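Local coordinates for protein BsaWI endonuclease (Geobacillus stearothermophilus, PDB 4ZSF) that probably cuts double-stranded DNA as a restriction endonuclease of the PD-(D/E)XK nuclease class, and is seen here as a dimer bound to DNA, at residues Asp69-Ile72 with Ile73-Val76; Glu92-Ile95 with Lys96-Asn100. All blocks are in the same frame, centred on the assembly; numbering follows the deposited sequence.

Interaction 1 of 2, residues Asp69-Ile72 with Ile73-Val76; sequences DPDI and IQKV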
loop_
_atom_site.group_PDB
_atom_site.type_symbol
_atom_site.label_atom_id
_atom_site.label_comp_id
_atom_site.label_asym_id
_atom_site.label_seq_id
_atom_site.Cartn_x
_atom_site.Cartn_y
_atom_site.Cartn_z
ATOM N N ASP A 69 -18.189 3.880 19.566
ATOM C CA ASP A 69 -17.939 5.329 19.611
ATOM C C ASP A 69 -17.123 5.762 18.392
ATOM O O ASP A 69 -15.953 5.418 18.288
ATOM C CB ASP A 69 -17.191 5.679 20.909
ATOM C CG ASP A 69 -17.036 7.179 21.133
ATOM O OD1 ASP A 69 -17.234 7.973 20.197
ATOM O OD2 ASP A 69 -16.725 7.566 22.280
ATOM N N PRO A 70 -17.736 6.508 17.465
ATOM C CA PRO A 70 -17.007 6.774 16.221
ATOM C C PRO A 70 -15.812 7.695 16.463
ATOM O O PRO A 70 -14.860 7.719 15.653
ATOM C CB PRO A 70 -18.058 7.439 15.326
ATOM C CG PRO A 70 -19.075 8.071 16.365
ATOM C CD PRO A 70 -19.097 7.089 17.483
ATOM N N ASP A 71 -15.855 8.445 17.556
ATOM C CA ASP A 71 -14.760 9.352 17.876
ATOM C C ASP A 71 -13.511 8.588 18.324
ATOM O O ASP A 71 -12.392 8.953 17.958
ATOM C CB ASP A 71 -15.203 10.361 18.948
ATOM C CG ASP A 71 -14.088 11.318 19.332
ATOM O OD1 ASP A 71 -13.661 12.112 18.460
ATOM O OD2 ASP A 71 -13.626 11.280 20.500
ATOM N N ILE A 72 -13.695 7.527 19.105
ATOM C CA ILE A 72 -12.573 6.719 19.551
ATOM C C ILE A 72 -11.902 6.129 18.293
ATOM O O ILE A 72 -10.662 6.161 18.094
ATOM C CB ILE A 72 -13.045 5.588 20.508
ATOM C CG1 ILE A 72 -13.615 6.147 21.814
ATOM C CG2 ILE A 72 -11.911 4.614 20.782
ATOM C CD1 ILE A 72 -12.667 7.021 22.596
ATOM N N ILE A 73 -12.741 5.580 17.430
ATOM C CA ILE A 73 -12.232 4.912 16.247
ATOM C C ILE A 73 -11.447 5.896 15.374
ATOM O O ILE A 73 -10.332 5.579 14.914
ATOM C CB ILE A 73 -13.408 4.262 15.456
ATOM C CG1 ILE A 73 -13.884 3.070 16.279
ATOM C CG2 ILE A 73 -12.920 3.786 14.060
ATOM C CD1 ILE A 73 -15.166 2.538 15.826
ATOM N N GLN A 74 -12.025 7.066 15.158
ATOM C CA GLN A 74 -11.375 8.046 14.313
ATOM C C GLN A 74 -10.008 8.412 14.921
ATOM O O GLN A 74 -9.000 8.456 14.209
ATOM C CB GLN A 74 -12.261 9.289 14.137
ATOM C CG GLN A 74 -11.638 10.398 13.284
ATOM C CD GLN A 74 -12.520 11.616 13.123
ATOM O OE1 GLN A 74 -13.148 12.086 14.076
ATOM N NE2 GLN A 74 -12.559 12.154 11.907
ATOM N N LYS A 75 -9.984 8.627 16.233
ATOM C CA LYS A 75 -8.748 9.079 16.912
ATOM C C LYS A 75 -7.664 8.012 16.822
ATOM O O LYS A 75 -6.452 8.337 16.670
ATOM C CB LYS A 75 -9.026 9.416 18.358
ATOM C CG LYS A 75 -9.821 10.770 18.505
ATOM C CD LYS A 75 -10.193 11.009 19.956
ATOM C CE LYS A 75 -10.368 12.492 20.310
ATOM N NZ LYS A 75 -11.243 13.257 19.379
ATOM N N VAL A 76 -8.062 6.743 16.975
ATOM C CA VAL A 76 -7.043 5.694 16.905
ATOM C C VAL A 76 -6.496 5.602 15.492
ATOM O O VAL A 76 -5.280 5.479 15.296
ATOM C CB VAL A 76 -7.612 4.306 17.382
ATOM C CG1 VAL A 76 -6.630 3.197 17.060
ATOM C CG2 VAL A 76 -7.881 4.363 18.894
#
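Lys-75 reaches back one helical turn to Asp-71 and sets its ammonium group against the carboxylate. Lys-75 NZ lies 2.8 Å from Asp-71 OD1, taking the syn lone pair of that oxygen, and 3.3 Å from OD2, a weak second bond in the same salt bridge. Two torsions bring the charges together: Asp-71 holds CG anti to its N (chi1 179°), and the lysine chain bends at its last torsion (chi4 49°). Replacing Asp-71 by an alanine would probably leave the ammonium of Lys-75 without its mate in this turn and let the lysine chain swing more freely. On this looser side Gln-74 and Lys-75 are exposed, although Lys-75 also brushes Ser-65 of the second subunit. The turn is the N-terminal start of helix 70-103. Asp-69 is the N-cap: its OD1 accepts from Asp-71 N at 3.0 Å, met from above the carboxylate plane, while its O takes a weak bond from Ile-73 N at 3.3 Å. The apolar side chains are packed more closely: Ile-73 and Val-76 are buried and Ile-72 partly so. Ile-73 lies against Tyr-57 and Met-61 of helix 49-65, and its CG1 passes 3.7 Å from Asp-69 O. Val-76 lays CG2 3.4 Å from Ile-72 O, which also accepts the hydrogen bond from Val-76 N at 2.9 Å. Ile-72 and Val-76 pack on Ile-67 of the second subunit, and Ile-73 meets Val-76 of that subunit.

Interaction 2 of 2, residues Glu92-Ile95 with Lys96-Asn100; sequences EEMI and KLLGN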
loop_
_atom_site.group_PDB
_atom_site.type_symbol
_atom_site.label_atom_id
_atom_site.label_comp_id
_atom_site.label_asym_id
_atom_site.label_seq_id
_atom_site.Cartn_x
_atom_site.Cartn_y
_atom_site.Cartn_z
ATOM N N GLU A 92 15.072 5.917 10.449
ATOM C CA GLU A 92 16.169 6.266 9.530
ATOM C C GLU A 92 17.059 7.365 10.069
ATOM O O GLU A 92 18.317 7.333 9.942
ATOM C CB GLU A 92 15.586 6.713 8.182
ATOM C CG GLU A 92 14.846 5.579 7.542
ATOM C CD GLU A 92 13.733 6.085 6.563
ATOM O OE1 GLU A 92 13.728 7.285 6.180
ATOM O OE2 GLU A 92 12.857 5.259 6.233
ATOM N N GLU A 93 16.409 8.412 10.596
ATOM C CA GLU A 93 17.157 9.529 11.167
ATOM C C GLU A 93 18.004 9.070 12.340
ATOM O O GLU A 93 19.131 9.564 12.582
ATOM C CB GLU A 93 16.149 10.648 11.590
ATOM C CG GLU A 93 15.509 11.246 10.315
ATOM C CD GLU A 93 14.158 11.959 10.531
ATOM O OE1 GLU A 93 13.824 12.121 11.732
ATOM O OE2 GLU A 93 13.426 12.312 9.499
ATOM N N MET A 94 17.448 8.143 13.117
ATOM C CA MET A 94 18.174 7.599 14.256
ATOM C C MET A 94 19.458 6.848 13.792
ATOM O O MET A 94 20.541 6.989 14.392
ATOM C CB MET A 94 17.290 6.624 15.031
ATOM C CG MET A 94 18.010 6.118 16.259
ATOM S SD MET A 94 16.989 4.908 17.156
ATOM C CE MET A 94 17.421 3.464 16.214
ATOM N N ILE A 95 19.310 5.988 12.784
ATOM C CA ILE A 95 20.444 5.276 12.236
ATOM C C ILE A 95 21.504 6.253 11.689
ATOM O O ILE A 95 22.718 6.088 11.892
ATOM C CB ILE A 95 19.988 4.290 11.114
ATOM C CG1 ILE A 95 19.003 3.271 11.725
ATOM C CG2 ILE A 95 21.227 3.629 10.444
ATOM C CD1 ILE A 95 19.639 2.456 12.940
ATOM N N LYS A 96 21.042 7.253 10.970
ATOM C CA LYS A 96 21.979 8.256 10.433
ATOM C C LYS A 96 22.732 8.924 11.582
ATOM O O LYS A 96 23.958 9.083 11.490
ATOM C CB LYS A 96 21.224 9.311 9.623
ATOM C CG LYS A 96 22.135 10.485 9.126
ATOM C CD LYS A 96 21.276 11.491 8.339
ATOM C CE LYS A 96 22.068 12.776 8.103
ATOM N NZ LYS A 96 21.228 13.931 7.664
ATOM N N LEU A 97 22.022 9.316 12.647
ATOM C CA LEU A 97 22.681 10.052 13.760
ATOM C C LEU A 97 23.677 9.125 14.492
ATOM O O LEU A 97 24.832 9.500 14.761
ATOM C CB LEU A 97 21.627 10.612 14.730
ATOM C CG LEU A 97 22.024 11.177 16.093
ATOM C CD1 LEU A 97 22.721 12.505 15.917
ATOM C CD2 LEU A 97 20.744 11.407 16.910
ATOM N N LEU A 98 23.248 7.898 14.748
ATOM C CA LEU A 98 24.083 6.926 15.444
ATOM C C LEU A 98 25.285 6.576 14.604
ATOM O O LEU A 98 26.431 6.643 15.091
ATOM C CB LEU A 98 23.299 5.660 15.782
ATOM C CG LEU A 98 22.236 5.872 16.882
ATOM C CD1 LEU A 98 21.385 4.584 16.939
ATOM C CD2 LEU A 98 22.810 6.226 18.270
ATOM N N GLY A 99 25.050 6.253 13.348
ATOM C CA GLY A 99 26.119 5.865 12.436
ATOM C C GLY A 99 27.126 6.975 12.195
ATOM O O GLY A 99 28.350 6.742 12.205
ATOM N N ASN A 100 26.639 8.207 12.041
ATOM C CA ASN A 100 27.563 9.267 11.656
ATOM C C ASN A 100 28.524 9.652 12.763
ATOM O O ASN A 100 29.630 10.011 12.476
ATOM C CB ASN A 100 26.802 10.485 11.157
ATOM C CG ASN A 100 26.411 10.305 9.710
ATOM O OD1 ASN A 100 26.824 9.331 9.097
ATOM N ND2 ASN A 100 25.575 11.177 9.183
#
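Ile-95 O accepts from Gly-99 N at 2.8 Å, the shortest of four successive i to i+4 backbone bonds in this part of an alpha helix. Another of them, Leu-98 N to Met-94 O at 2.9 Å, is nearly straight at the hydrogen (165°). Over that same carbonyl the side chain of Leu-98 folds back: with CG anti to its carbonyl carbon (chi1 -70°), Leu-98 CG comes 3.2 Å from Met-94 O. Leu-98 CD1 meets Met-94 CG at 3.8 Å, the one apolar side-chain contact between the two segments. The thioether chain of Met-94 runs extended as far as SD and turns only at its last torsion (chi3 84°), which brings CE to 4.2 Å from Leu-98 CD1. Glu-93 and Lys-96 turn their charged ends to partners elsewhere. Glu-93 forms salt bridges with Lys-30 and Arg-34 of the second subunit, whereas the extended Lys-96 pairs with Asp-115 and hydrogen-bonds a succinic acid probably from the crystallisation liquor. Met-94 packs on Met-37 of the second subunit, and Leu-97 and Leu-98 on its Ile-38; Leu-98 also touches Ile-240 and Leu-242, just after Asp-239, a calcium-binding residue of this enzyme that holds no ion in this chain. Lys-96 lies along Ile-110 and Leu-112 of strand 108-112, outermost in the sheet of this chain, and Asn-100 OD1 accepts from Ile-110 N, fastening the helix to the sheet.

Interactions 1 and 2 come in that order along a single long helix, 70-103, about 35 Å apart between centres and about 20 Å between nearest atoms. Interaction 1 sits at the helix start, beside helix 49-65 of the N-terminal helical part. Interaction 2 lies toward the other end, where the helix meets strand 108-112 at the margin of this chain's six-stranded mixed sheet, near the loop after Asp-239, a calcium ligand without its ion in this chain. The helix therefore joins the N-terminal helices to the sheet-containing part, consistent with the PD-(D/E)XK nuclease core, as one continuous rod. Both contacts also touch the second subunit, so the rod contributes to the dimer interface at two widely separated places.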